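Local coordinates for protein-L-isoaspartate O-methyltransferase beta-aspartate methyltransferase (Plasmodium falciparum, PDB 2PBF), which probably repairs damaged proteins by transferring a methyl group from S-adenosyl-L-methionine to the free carboxylate of isoaspartyl residues, at residues D120-N123 and F124-N128. Residues are numbered along the deposited sequence; the frame is centred on the assembly and turned at random.
Sequences DLVN and FSLEN
Val122 and Leu126, one helical turn apart, pack alongside each other, with CG1 of Val122 3.6 Å from CD1 of Leu126. With CG1 anti to the backbone N (chi1 179°), the valine branch leans outward and toward the C-terminal end of the helix, and the leucine reaches back to meet it. A looser apolar pair forms at spacing i to i+3, where CD2 of Leu121 approaches CD2 of the Phe124 ring obliquely at 4.1 Å. ND2 of Asn128, hydrogen-bonded to Ser91 O, lies over one face of this ring, 3.2 Å above its plane and displaced toward the rim.

Successive i to i+4 hydrogen bonds hold the backbone as a regular alpha-helix. They run from the amides of Phe124, Ser125, Leu126 and Glu127 to the carbonyls of Asp120, Leu121, Val122 and Asn123. Val122 O accepts twice: Leu126 N lies 2.9 Å away, nearly in line with the carbonyl, whereas Ser125 OG donates from the flank at 2.8 Å. A chi1 of 68° turns the serine OG toward the preceding turn, and the bond to Val122 O gives this buried hydroxyl a partner within the helix.

Helix 119-132 is the crossover between parallel strands 111-116 and 142-146 of the Rossmann-like methyltransferase sheet. Ser125 and Leu126 pack on Ile144, Val122 on His146 and Glu116, and Phe124 on Ile55 of strand 53-56, while Leu121 touches the bound S-adenosyl-L-homocysteine.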
loop_
_atom_site.group_PDB
_atom_site.type_symbol
_atom_site.label_atom_id
_atom_site.label_comp_id
_atom_site.label_asym_id
_atom_site.label_seq_id
_atom_site.Cartn_x
_atom_site.Cartn_y
_atom_site.Cartn_z
ATOM N N ASP A 120 -15.658 -1.118 -8.112
ATOM C CA ASP A 120 -16.276 -1.628 -6.904
ATOM C C ASP A 120 -15.342 -1.600 -5.722
ATOM O O ASP A 120 -15.787 -1.406 -4.596
ATOM C CB ASP A 120 -16.730 -3.071 -7.102
ATOM C CG ASP A 120 -18.029 -3.166 -7.840
ATOM O OD1 ASP A 120 -18.834 -2.207 -7.784
ATOM O OD2 ASP A 120 -18.233 -4.214 -8.474
ATOM N N LEU A 121 -14.061 -1.851 -5.976
ATOM C CA LEU A 121 -13.064 -1.775 -4.913
ATOM C C LEU A 121 -12.719 -0.330 -4.539
ATOM O O LEU A 121 -12.589 -0.029 -3.343
ATOM C CB LEU A 121 -11.830 -2.635 -5.216
ATOM C CG LEU A 121 -12.206 -4.096 -4.917
ATOM C CD1 LEU A 121 -11.635 -5.028 -5.931
ATOM C CD2 LEU A 121 -11.818 -4.481 -3.498
ATOM N N VAL A 122 -12.599 0.555 -5.533
ATOM C CA VAL A 122 -12.612 2.006 -5.256
ATOM C C VAL A 122 -13.769 2.338 -4.286
ATOM O O VAL A 122 -13.542 2.819 -3.175
ATOM C CB VAL A 122 -12.761 2.874 -6.526
ATOM C CG1 VAL A 122 -12.792 4.355 -6.147
ATOM C CG2 VAL A 122 -11.638 2.603 -7.515
ATOM N N ASN A 123 -15.011 2.059 -4.692
ATOM C CA ASN A 123 -16.131 2.377 -3.825
ATOM C C ASN A 123 -16.108 1.657 -2.488
ATOM O O ASN A 123 -16.571 2.202 -1.495
ATOM C CB ASN A 123 -17.480 2.187 -4.535
ATOM C CG ASN A 123 -17.534 2.885 -5.886
ATOM O OD1 ASN A 123 -17.253 4.082 -5.997
ATOM N ND2 ASN A 123 -17.872 2.128 -6.927
ATOM N N PHE A 124 -15.600 0.423 -2.463
ATOM C CA PHE A 124 -15.455 -0.344 -1.218
ATOM C C PHE A 124 -14.503 0.360 -0.254
ATOM O O PHE A 124 -14.805 0.521 0.944
ATOM C CB PHE A 124 -14.965 -1.783 -1.529
ATOM C CG PHE A 124 -14.648 -2.611 -0.303
ATOM C CD1 PHE A 124 -15.667 -3.115 0.500
ATOM C CD2 PHE A 124 -13.329 -2.908 0.031
ATOM C CE1 PHE A 124 -15.374 -3.894 1.628
ATOM C CE2 PHE A 124 -13.026 -3.679 1.158
ATOM C CZ PHE A 124 -14.051 -4.172 1.956
ATOM N N SER A 125 -13.341 0.756 -0.775
ATOM C CA SER A 125 -12.326 1.446 0.040
ATOM C C SER A 125 -12.845 2.801 0.531
ATOM O O SER A 125 -12.637 3.149 1.682
ATOM C CB SER A 125 -11.015 1.622 -0.730
ATOM O OG SER A 125 -11.135 2.531 -1.806
ATOM N N LEU A 126 -13.562 3.529 -0.340
ATOM C CA LEU A 126 -14.071 4.864 0.038
ATOM C C LEU A 126 -15.126 4.770 1.143
ATOM O O LEU A 126 -15.212 5.650 2.000
ATOM C CB LEU A 126 -14.572 5.667 -1.181
ATOM C CG LEU A 126 -13.602 5.934 -2.343
ATOM C CD1 LEU A 126 -14.336 6.409 -3.572
ATOM C CD2 LEU A 126 -12.517 6.919 -1.986
ATOM N N GLU A 127 -15.877 3.669 1.156
ATOM C CA GLU A 127 -16.865 3.421 2.206
ATOM C C GLU A 127 -16.206 3.065 3.541
ATOM O O GLU A 127 -16.665 3.466 4.585
ATOM C CB GLU A 127 -17.829 2.306 1.781
ATOM C CG GLU A 127 -19.163 2.813 1.274
ATOM C CD GLU A 127 -20.022 3.436 2.386
ATOM O OE1 GLU A 127 -20.036 4.682 2.510
ATOM O OE2 GLU A 127 -20.675 2.678 3.144
ATOM N N ASN A 128 -15.136 2.276 3.468
ATOM C CA ASN A 128 -14.319 1.898 4.609
ATOM C C ASN A 128 -13.750 3.130 5.264
ATOM O O ASN A 128 -13.742 3.240 6.482
ATOM C CB ASN A 128 -13.160 1.007 4.132
ATOM C CG ASN A 128 -13.600 -0.394 3.719
ATOM O OD1 ASN A 128 -14.732 -0.830 3.967
ATOM N ND2 ASN A 128 -12.691 -1.113 3.097
#